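Local coordinates for protein pyridoxine 4-oxidase (PDB 4HA6) that oxidises pyridoxine at its 4-hydroxymethyl group with a bound FAD cofactor, as a flavin-dependent oxidase of the GMC oxidoreductase family, at residues R219-E224 with M261-G266; I4-G9 with S26-I31; R287-H292 with G369-S374. All blocks are in the same frame, centred on the assembly; numbering follows the deposited sequence.

Interaction 1 (R219-E224 with M261-G266)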
loop_
_atom_site.group_PDB
_atom_site.type_symbol
_atom_site.label_atom_id
_atom_site.label_comp_id
_atom_site.label_asym_id
_atom_site.label_seq_id
_atom_site.Cartn_x
_atom_site.Cartn_y
_atom_site.Cartn_z
ATOM N N ARG A 219 2.389 4.815 -22.749
ATOM C CA ARG A 219 2.882 3.520 -23.232
ATOM C C ARG A 219 4.399 3.453 -23.224
ATOM O O ARG A 219 4.971 2.414 -22.893
ATOM C CB ARG A 219 2.340 3.219 -24.653
ATOM C CG ARG A 219 2.909 1.956 -25.310
ATOM C CD ARG A 219 2.050 1.439 -26.475
ATOM N NE ARG A 219 2.034 2.361 -27.607
ATOM C CZ ARG A 219 1.214 2.252 -28.657
ATOM N NH1 ARG A 219 0.332 1.258 -28.720
ATOM N NH2 ARG A 219 1.267 3.141 -29.649
ATOM N N ARG A 220 5.042 4.554 -23.620
ATOM C CA ARG A 220 6.497 4.631 -23.674
ATOM C C ARG A 220 6.966 6.043 -23.353
ATOM O O ARG A 220 6.271 7.027 -23.663
ATOM C CB ARG A 220 7.004 4.263 -25.083
ATOM C CG ARG A 220 6.727 2.829 -25.536
ATOM C CD ARG A 220 7.259 2.544 -26.957
ATOM N NE ARG A 220 6.313 2.908 -28.017
ATOM C CZ ARG A 220 6.123 2.198 -29.129
ATOM N NH1 ARG A 220 6.804 1.078 -29.334
ATOM N NH2 ARG A 220 5.247 2.605 -30.037
ATOM N N LEU A 221 8.154 6.145 -22.752
ATOM C CA LEU A 221 8.851 7.417 -22.609
ATOM C C LEU A 221 9.904 7.423 -23.701
ATOM O O LEU A 221 10.615 6.429 -23.886
ATOM C CB LEU A 221 9.559 7.515 -21.258
ATOM C CG LEU A 221 8.685 7.222 -20.049
ATOM C CD1 LEU A 221 9.524 7.100 -18.795
ATOM C CD2 LEU A 221 7.645 8.319 -19.913
ATOM N N LYS A 222 10.015 8.536 -24.418
ATOM C CA LYS A 222 10.979 8.625 -25.502
ATOM C C LYS A 222 12.197 9.441 -25.080
ATOM O O LYS A 222 12.078 10.514 -24.465
ATOM C CB LYS A 222 10.320 9.191 -26.759
ATOM C CG LYS A 222 9.220 8.289 -27.310
ATOM C CD LYS A 222 8.661 8.817 -28.641
ATOM C CE LYS A 222 7.755 7.791 -29.326
ATOM N NZ LYS A 222 7.285 8.277 -30.667
ATOM N N LEU A 223 13.373 8.905 -25.387
ATOM C CA LEU A 223 14.623 9.475 -24.904
ATOM C C LEU A 223 15.383 10.258 -25.972
ATOM O O LEU A 223 15.306 9.959 -27.164
ATOM C CB LEU A 223 15.539 8.369 -24.361
ATOM C CG LEU A 223 15.361 7.856 -22.929
ATOM C CD1 LEU A 223 13.923 7.938 -22.465
ATOM C CD2 LEU A 223 15.903 6.432 -22.800
ATOM N N GLU A 224 16.139 11.242 -25.504
ATOM C CA GLU A 224 17.093 11.969 -26.313
ATOM C C GLU A 224 18.284 12.242 -25.404
ATOM O O GLU A 224 18.178 13.031 -24.463
ATOM C CB GLU A 224 16.476 13.285 -26.801
ATOM C CG GLU A 224 17.402 14.140 -27.655
ATOM C CD GLU A 224 16.664 15.265 -28.364
ATOM O OE1 GLU A 224 15.976 16.064 -27.685
ATOM O OE2 GLU A 224 16.768 15.342 -29.607
ATOM N N MET A 261 10.206 -0.483 -18.468
ATOM C CA MET A 261 10.636 -1.604 -19.309
ATOM C C MET A 261 10.124 -1.488 -20.757
ATOM O O MET A 261 10.893 -1.680 -21.711
ATOM C CB MET A 261 10.270 -2.947 -18.664
ATOM C CG MET A 261 10.973 -3.199 -17.325
ATOM S SD MET A 261 10.610 -4.844 -16.622
ATOM C CE MET A 261 9.140 -4.521 -15.618
ATOM N N ARG A 262 8.843 -1.148 -20.920
ATOM C CA ARG A 262 8.278 -0.863 -22.251
ATOM C C ARG A 262 9.083 0.209 -23.000
ATOM O O ARG A 262 9.106 0.215 -24.230
ATOM C CB ARG A 262 6.796 -0.433 -22.159
ATOM C CG ARG A 262 5.802 -1.586 -21.976
ATOM C CD ARG A 262 4.343 -1.151 -22.204
ATOM N NE ARG A 262 4.027 0.145 -21.595
ATOM C CZ ARG A 262 3.505 0.304 -20.379
ATOM N NH1 ARG A 262 3.224 -0.752 -19.622
ATOM N NH2 ARG A 262 3.258 1.523 -19.912
ATOM N N SER A 263 9.733 1.106 -22.250
ATOM C CA SER A 263 10.503 2.204 -22.826
ATOM C C SER A 263 11.946 1.797 -23.064
ATOM O O SER A 263 12.764 2.616 -23.487
ATOM C CB SER A 263 10.468 3.431 -21.918
ATOM O OG SER A 263 9.140 3.841 -21.649
ATOM N N GLY A 264 12.258 0.530 -22.794
ATOM C CA GLY A 264 13.599 0.027 -23.029
ATOM C C GLY A 264 14.528 0.371 -21.886
ATOM O O GLY A 264 15.749 0.375 -22.051
ATOM N N ILE A 265 13.951 0.662 -20.719
ATOM C CA ILE A 265 14.755 0.946 -19.532
ATOM C C ILE A 265 14.518 -0.156 -18.507
ATOM O O ILE A 265 13.393 -0.318 -18.009
ATOM C CB ILE A 265 14.384 2.317 -18.927
ATOM C CG1 ILE A 265 14.602 3.444 -19.950
ATOM C CG2 ILE A 265 15.187 2.590 -17.684
ATOM C CD1 ILE A 265 14.184 4.822 -19.422
ATOM N N GLY A 266 15.560 -0.925 -18.195
ATOM C CA GLY A 266 15.393 -2.117 -17.373
ATOM C C GLY A 266 16.398 -3.219 -17.676
ATOM O O GLY A 266 17.357 -3.002 -18.411
HETATM O O HOH W 1 12.358 4.793 -25.146
#
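Arg219 presents its carbonyl to the side chain of Arg262: Arg219 O accepts the NE hydrogen at 2.8 Å, on a lone pair in the carbonyl plane and close to the plane of the guanidinium. The Arg262 chain, bent at chi3 (-42°), brings NE up to this oxygen, and its CD also lies against it. Beyond NE the guanidinium reaches the FAD pocket, and NH2 makes a weak hydrogen bond to Val218 O. Arg220 follows; in the conformer described, its CG lies against Arg262 O (3.8 Å) and its NE forms a salt bridge with Glu232. At Leu221 the backbone N donates an almost straight bond (173°) to Ser263 OG, 2.7 Å away; the same hydroxyl bonds to Leu259 O, one turn back in the helix. One water bridges Leu221 O and Ser263 O, donating to both. Farther on, Leu223 CD2 meets Ile265 CD1 at 4.1 Å, and Ile280 touches both side chains. The edge strand 217-224 is thus pinned by side chains to the C-terminal end of helix 252-262, where Gly264, with positive phi and two bonds back into the last turn, one of them from Gly264 N to Met261 O, closes the helix in a Schellman motif.

Interaction 2 (I4-G9 with S26-I31). With FAD (flavin-adenine dinucleotide), chain B.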
loop_
_atom_site.group_PDB
_atom_site.type_symbol
_atom_site.label_atom_id
_atom_site.label_comp_id
_atom_site.label_asym_id
_atom_site.label_seq_id
_atom_site.Cartn_x
_atom_site.Cartn_y
_atom_site.Cartn_z
ATOM N N ILE A 4 5.905 20.171 -16.239
ATOM C CA ILE A 4 5.973 18.855 -15.591
ATOM C C ILE A 4 4.813 17.973 -15.999
ATOM O O ILE A 4 3.662 18.401 -15.956
ATOM C CB ILE A 4 5.858 18.945 -14.061
ATOM C CG1 ILE A 4 6.529 20.198 -13.523
ATOM C CG2 ILE A 4 6.414 17.676 -13.392
ATOM C CD1 ILE A 4 5.813 20.746 -12.318
ATOM N N VAL A 5 5.109 16.726 -16.341
ATOM C CA VAL A 5 4.059 15.748 -16.593
ATOM C C VAL A 5 4.073 14.673 -15.509
ATOM O O VAL A 5 5.117 14.075 -15.235
ATOM C CB VAL A 5 4.209 15.098 -17.978
ATOM C CG1 VAL A 5 3.361 13.846 -18.060
ATOM C CG2 VAL A 5 3.805 16.082 -19.063
ATOM N N ILE A 6 2.917 14.438 -14.891
ATOM C CA ILE A 6 2.764 13.375 -13.894
ATOM C C ILE A 6 2.022 12.192 -14.509
ATOM O O ILE A 6 0.893 12.340 -15.020
ATOM C CB ILE A 6 2.003 13.879 -12.630
ATOM C CG1 ILE A 6 2.693 15.117 -12.042
ATOM C CG2 ILE A 6 1.878 12.792 -11.582
ATOM C CD1 ILE A 6 1.824 15.876 -11.042
ATOM N N VAL A 7 2.651 11.018 -14.461
ATOM C CA VAL A 7 2.065 9.821 -15.055
ATOM C C VAL A 7 1.405 8.977 -13.969
ATOM O O VAL A 7 2.088 8.381 -13.129
ATOM C CB VAL A 7 3.121 8.974 -15.792
ATOM C CG1 VAL A 7 2.483 7.708 -16.377
ATOM C CG2 VAL A 7 3.807 9.799 -16.884
ATOM N N GLY A 8 0.076 8.921 -13.983
ATOM C CA GLY A 8 -0.659 8.171 -12.982
ATOM C C GLY A 8 -1.293 9.070 -11.937
ATOM O O GLY A 8 -0.578 9.701 -11.146
ATOM N N GLY A 9 -2.631 9.112 -11.926
ATOM C CA GLY A 9 -3.388 9.945 -11.008
ATOM C C GLY A 9 -3.909 9.203 -9.785
ATOM O O GLY A 9 -5.095 9.303 -9.452
ATOM N N SER A 26 4.440 27.160 -12.803
ATOM C CA SER A 26 4.613 25.771 -13.221
ATOM C C SER A 26 3.389 25.301 -13.988
ATOM O O SER A 26 2.258 25.496 -13.544
ATOM C CB SER A 26 4.840 24.862 -12.004
ATOM O OG SER A 26 6.159 25.003 -11.496
ATOM N N ARG A 27 3.619 24.685 -15.138
ATOM C CA ARG A 27 2.534 24.108 -15.916
ATOM C C ARG A 27 2.541 22.601 -15.692
ATOM O O ARG A 27 3.512 21.921 -16.024
ATOM C CB ARG A 27 2.728 24.414 -17.396
ATOM C CG ARG A 27 1.551 25.117 -18.048
ATOM C CD ARG A 27 1.965 25.724 -19.383
ATOM N NE ARG A 27 0.946 26.628 -19.907
ATOM C CZ ARG A 27 1.186 27.598 -20.786
ATOM N NH1 ARG A 27 2.416 27.796 -21.241
ATOM N NH2 ARG A 27 0.197 28.377 -21.207
ATOM N N VAL A 28 1.445 22.079 -15.155
ATOM C CA VAL A 28 1.388 20.690 -14.727
ATOM C C VAL A 28 0.320 19.915 -15.489
ATOM O O VAL A 28 -0.837 20.341 -15.560
ATOM C CB VAL A 28 1.083 20.604 -13.217
ATOM C CG1 VAL A 28 0.944 19.138 -12.762
ATOM C CG2 VAL A 28 2.167 21.339 -12.425
ATOM N N LEU A 29 0.717 18.789 -16.075
ATOM C CA LEU A 29 -0.228 17.887 -16.736
ATOM C C LEU A 29 -0.284 16.552 -15.986
ATOM O O LEU A 29 0.754 15.929 -15.723
ATOM C CB LEU A 29 0.176 17.662 -18.198
ATOM C CG LEU A 29 -0.498 16.513 -18.952
ATOM C CD1 LEU A 29 -1.990 16.794 -19.116
ATOM C CD2 LEU A 29 0.186 16.298 -20.312
ATOM N N LEU A 30 -1.493 16.115 -15.641
ATOM C CA LEU A 30 -1.683 14.820 -14.988
ATOM C C LEU A 30 -2.307 13.836 -15.977
ATOM O O LEU A 30 -3.360 14.124 -16.555
ATOM C CB LEU A 30 -2.579 14.975 -13.748
ATOM C CG LEU A 30 -2.921 13.700 -12.977
ATOM C CD1 LEU A 30 -1.650 12.986 -12.555
ATOM C CD2 LEU A 30 -3.812 13.987 -11.775
ATOM N N ILE A 31 -1.656 12.690 -16.189
ATOM C CA ILE A 31 -2.166 11.689 -17.146
ATOM C C ILE A 31 -2.601 10.414 -16.427
ATOM O O ILE A 31 -1.764 9.706 -15.854
ATOM C CB ILE A 31 -1.122 11.336 -18.235
ATOM C CG1 ILE A 31 -0.588 12.607 -18.900
ATOM C CG2 ILE A 31 -1.710 10.375 -19.278
ATOM C CD1 ILE A 31 0.460 12.341 -19.971
HETATM P PA FAD B . -1.771 3.953 -7.044
HETATM O O1A FAD B . -2.550 4.726 -5.988
HETATM O O2A FAD B . -2.163 2.530 -7.330
HETATM O O5B FAD B . -1.847 4.819 -8.409
HETATM C C5B FAD B . -1.449 4.344 -9.691
HETATM C C4B FAD B . -2.275 5.145 -10.687
HETATM O O4B FAD B . -1.611 5.274 -11.949
HETATM C C3B FAD B . -3.607 4.459 -10.962
HETATM O O3B FAD B . -4.614 5.483 -10.901
HETATM C C2B FAD B . -3.469 3.893 -12.373
HETATM O O2B FAD B . -4.736 3.857 -13.054
HETATM C C1B FAD B . -2.481 4.860 -13.019
HETATM N N9A FAD B . -1.622 4.272 -14.090
HETATM C C8A FAD B . -0.990 3.078 -14.057
HETATM N N7A FAD B . -0.277 2.887 -15.201
HETATM C C5A FAD B . -0.442 3.975 -15.990
HETATM C C6A FAD B . 0.039 4.418 -17.325
HETATM N N6A FAD B . 0.877 3.631 -18.073
HETATM N N1A FAD B . -0.378 5.636 -17.774
HETATM C C2A FAD B . -1.192 6.426 -17.043
HETATM N N3A FAD B . -1.656 6.076 -15.822
HETATM C C4A FAD B . -1.325 4.885 -15.247
HETATM N N1 FAD B . -3.050 1.212 2.194
HETATM C C2 FAD B . -3.210 1.685 3.444
HETATM O O2 FAD B . -2.289 2.370 3.943
HETATM N N3 FAD B . -4.305 1.424 4.183
HETATM C C4 FAD B . -5.328 0.689 3.715
HETATM O O4 FAD B . -6.339 0.443 4.423
HETATM C C4X FAD B . -5.226 0.134 2.346
HETATM N N5 FAD B . -6.198 -0.628 1.804
HETATM C C5X FAD B . -6.086 -1.107 0.540
HETATM C C6 FAD B . -7.101 -1.885 -0.014
HETATM C C7 FAD B . -6.990 -2.370 -1.313
HETATM C C7M FAD B . -8.100 -3.208 -1.898
HETATM C C8 FAD B . -5.779 -2.055 -2.121
HETATM C C8M FAD B . -5.660 -2.587 -3.524
HETATM C C9 FAD B . -4.758 -1.276 -1.579
HETATM C C9A FAD B . -4.875 -0.801 -0.273
HETATM N N10 FAD B . -3.850 -0.018 0.287
HETATM C C10 FAD B . -3.999 0.461 1.596
HETATM C "C1'" FAD B . -2.643 0.285 -0.492
HETATM C "C2'" FAD B . -2.610 1.716 -1.003
HETATM O "O2'" FAD B . -3.882 2.068 -1.570
HETATM C "C3'" FAD B . -1.510 1.783 -2.065
HETATM O "O3'" FAD B . -0.301 1.251 -1.500
HETATM C "C4'" FAD B . -1.282 3.207 -2.542
HETATM O "O4'" FAD B . -2.532 3.716 -3.040
HETATM C "C5'" FAD B . -0.197 3.268 -3.623
HETATM O "O5'" FAD B . -0.333 4.504 -4.320
HETATM P P FAD B . 0.574 4.791 -5.608
HETATM O O1P FAD B . 0.549 6.275 -5.952
HETATM O O2P FAD B . 1.908 4.090 -5.452
HETATM O O3P FAD B . -0.196 3.962 -6.745
#
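Gly8, just past the end of its strand, still donates its N to Ile31 O at 2.7 Å, the donor tilted 20° from the carbonyl plane, and packs its CA against the ribose oxygen O4B of FAD at 3.2 Å. With only hydrogens on its CA, Gly8 lets the ribose come this close to the strand end. Behind it, strands 4-7 and 28-31 run parallel in regular register, the axes of these short segments approaching to 4.7 Å. Leu29 bonds to strand 4-7 through both its N and its O, to Ile4 O and Ile6 N, and Ile6 O receives Ile31 N. On one face Ile4 CD1 lies beside Val28 CG2, Ile6 CD1 meets Val28 CG1 at 3.8 Å, and Leu30 CD1 rests on Ile6 CG2. Leu30 CG stands anti to its backbone N (chi1 178°), which carries CD1 back over the neighbouring strand; helix 11-20 covers this face through Leu16, Ala17 and Leu20. On the other, Val5 sets CG2 beside Leu29 CD2 and CG1 against Ile31 CD1 at 3.8 Å, with strand 227-235 above. Val7 CG1 meets the adenine at N1A. This is the first beta-alpha-beta unit of a Rossmann-type dinucleotide fold, its glycine-rich turn facing the ADP half of FAD.

Interaction 3 (R287-H292 with G369-S374)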
loop_
_atom_site.group_PDB
_atom_site.type_symbol
_atom_site.label_atom_id
_atom_site.label_comp_id
_atom_site.label_asym_id
_atom_site.label_seq_id
_atom_site.Cartn_x
_atom_site.Cartn_y
_atom_site.Cartn_z
ATOM N N ARG A 287 12.760 -5.510 -9.634
ATOM C CA ARG A 287 13.224 -6.387 -8.559
ATOM C C ARG A 287 12.917 -5.757 -7.191
ATOM O O ARG A 287 12.351 -4.661 -7.130
ATOM C CB ARG A 287 14.722 -6.679 -8.724
ATOM C CG ARG A 287 15.049 -7.430 -10.023
ATOM C CD ARG A 287 16.407 -8.147 -9.955
ATOM N NE ARG A 287 16.414 -9.168 -8.910
ATOM C CZ ARG A 287 15.829 -10.361 -9.020
ATOM N NH1 ARG A 287 15.182 -10.697 -10.134
ATOM N NH2 ARG A 287 15.883 -11.220 -8.008
ATOM N N ASN A 288 13.277 -6.445 -6.096
ATOM C CA ASN A 288 13.008 -5.933 -4.735
ATOM C C ASN A 288 11.500 -5.839 -4.447
ATOM O O ASN A 288 11.082 -5.127 -3.522
ATOM C CB ASN A 288 13.715 -4.561 -4.509
ATOM C CG ASN A 288 13.602 -4.017 -3.055
ATOM O OD1 ASN A 288 13.079 -2.898 -2.806
ATOM N ND2 ASN A 288 14.112 -4.791 -2.104
ATOM N N LEU A 289 10.675 -6.544 -5.228
ATOM C CA LEU A 289 9.218 -6.493 -5.015
ATOM C C LEU A 289 8.839 -7.063 -3.652
ATOM O O LEU A 289 9.194 -8.207 -3.329
ATOM C CB LEU A 289 8.445 -7.249 -6.102
ATOM C CG LEU A 289 6.948 -7.493 -5.787
ATOM C CD1 LEU A 289 6.187 -6.190 -5.823
ATOM C CD2 LEU A 289 6.272 -8.517 -6.727
ATOM N N GLN A 290 8.109 -6.272 -2.865
ATOM C CA GLN A 290 7.625 -6.717 -1.550
ATOM C C GLN A 290 6.115 -6.553 -1.426
ATOM O O GLN A 290 5.525 -5.716 -2.097
ATOM C CB GLN A 290 8.297 -5.902 -0.442
ATOM C CG GLN A 290 9.800 -6.099 -0.372
ATOM C CD GLN A 290 10.481 -4.943 0.320
ATOM O OE1 GLN A 290 10.309 -4.743 1.528
ATOM N NE2 GLN A 290 11.218 -4.141 -0.451
ATOM N N ASP A 291 5.505 -7.320 -0.527
ATOM C CA ASP A 291 4.082 -7.180 -0.231
ATOM C C ASP A 291 3.843 -7.766 1.159
ATOM O O ASP A 291 4.683 -8.518 1.673
ATOM C CB ASP A 291 3.238 -7.903 -1.286
ATOM C CG ASP A 291 1.727 -7.814 -1.022
ATOM O OD1 ASP A 291 1.250 -6.789 -0.460
ATOM O OD2 ASP A 291 1.010 -8.778 -1.400
ATOM N N HIS A 292 2.730 -7.390 1.787
ATOM C CA HIS A 292 2.353 -7.979 3.080
ATOM C C HIS A 292 1.373 -9.108 2.803
ATOM O O HIS A 292 0.612 -9.038 1.837
ATOM C CB HIS A 292 1.663 -6.951 3.986
ATOM C CG HIS A 292 2.594 -6.047 4.736
ATOM N ND1 HIS A 292 2.461 -4.675 4.725
ATOM C CD2 HIS A 292 3.638 -6.317 5.557
ATOM C CE1 HIS A 292 3.397 -4.135 5.488
ATOM N NE2 HIS A 292 4.125 -5.112 6.003
ATOM N N GLY A 369 10.556 -10.441 -4.391
ATOM C CA GLY A 369 10.132 -10.969 -5.668
ATOM C C GLY A 369 10.462 -10.058 -6.829
ATOM O O GLY A 369 11.388 -9.234 -6.748
ATOM N N SER A 370 9.712 -10.196 -7.920
ATOM C CA SER A 370 10.020 -9.390 -9.105
ATOM C C SER A 370 8.796 -9.220 -9.976
ATOM O O SER A 370 7.863 -10.031 -9.905
ATOM C CB SER A 370 11.134 -10.037 -9.924
ATOM O OG SER A 370 10.695 -11.265 -10.506
ATOM N N VAL A 371 8.793 -8.143 -10.760
ATOM C CA VAL A 371 7.802 -7.939 -11.823
ATOM C C VAL A 371 8.576 -7.741 -13.122
ATOM O O VAL A 371 9.551 -6.976 -13.158
ATOM C CB VAL A 371 6.950 -6.673 -11.593
ATOM C CG1 VAL A 371 5.755 -6.662 -12.546
ATOM C CG2 VAL A 371 6.469 -6.598 -10.162
ATOM N N ARG A 372 8.149 -8.437 -14.177
ATOM C CA ARG A 372 8.770 -8.366 -15.507
ATOM C C ARG A 372 7.677 -8.147 -16.543
ATOM O O ARG A 372 6.604 -8.736 -16.421
ATOM C CB ARG A 372 9.430 -9.702 -15.865
ATOM C CG ARG A 372 10.739 -10.003 -15.183
ATOM C CD ARG A 372 11.231 -11.408 -15.590
ATOM N NE ARG A 372 10.674 -12.471 -14.753
ATOM C CZ ARG A 372 10.171 -13.616 -15.209
ATOM N NH1 ARG A 372 10.128 -13.866 -16.513
ATOM N NH2 ARG A 372 9.699 -14.512 -14.358
ATOM N N ILE A 373 7.938 -7.337 -17.568
ATOM C CA ILE A 373 6.985 -7.245 -18.682
ATOM C C ILE A 373 7.075 -8.545 -19.487
ATOM O O ILE A 373 8.173 -9.135 -19.593
ATOM C CB ILE A 373 7.279 -6.049 -19.620
ATOM C CG1 ILE A 373 8.739 -6.056 -20.083
ATOM C CG2 ILE A 373 6.939 -4.709 -18.937
ATOM C CD1 ILE A 373 9.031 -5.071 -21.230
ATOM N N SER A 374 5.948 -9.000 -20.044
ATOM C CA SER A 374 5.957 -10.200 -20.899
ATOM C C SER A 374 6.097 -9.858 -22.391
ATOM O O SER A 374 6.417 -10.721 -23.222
ATOM C CB SER A 374 4.693 -11.052 -20.670
ATOM O OG SER A 374 3.511 -10.390 -21.131
HETATM O O HOH W 2 14.189 -9.265 -6.335
#
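Leu289 leans on the backbone of Gly369: its CB lies 3.5 Å from Gly369 C and close to Gly369 O as well. With CG anti to the backbone N (chi1 168°), the chain is carried across toward Val371, the two side chains meeting at a slant, and CD2 faces both Ser370 O and Val371 CG2, each 3.9 Å away. Leu289 and Gly369 also form a single antiparallel bridge, a hydrogen-bonded pair whose two bonds are unequal. Gly369 N donates to Leu289 O at 2.8 Å, in the carbonyl plane and on a lone pair, whereas Leu289 N reaches Gly369 O at 3.2 Å from above the carbonyl plane, 63° out of it. A water supports this second oxygen, donating to Gly369 O and accepting from Asn288 N. Next along the loop, Gln290 NE2 folds back onto Asn288 O in the plane of its own amide, and bonds also to Pro482 O. Farther on, His292 ND1 and Asp291 OD1 are hydrogen-bonded to His446 of the pyridoxamine pocket, so the loop leads from this bridge toward the substrate site. Loop 287-292 thus meets Gly369 and strand 370-372, which pairs with strand 383-385. Ile384 of that strand touches both Leu289 and Val371; Trp75 of strand 74-75 also packs on Leu289, and Leu254 of helix 252-262 on Val371.

How the interactions relate
Interaction 2 is the most fully buried contact, 11 of its 12 touching residues being buried: a ladder of five backbone bonds joins two inner strands of the parallel sheet between aliphatic faces. Interactions 1 and 3 are partly buried, the first held by side-chain-to-backbone bonds, the second by one isolated backbone bridge, each with a bridging water. Interactions 1 and 2 both border the FAD pocket, with Arg262 in one and Val7 to Gly9 and Ile31 in the other, and strand 227-235 lies against both. Interactions 1 and 3 touch directly: Met261 CB packs on Ile373 CD1, so that helix 252-262 links them. Interaction 3 stays about 13 Å, between nearest atoms, from interaction 2.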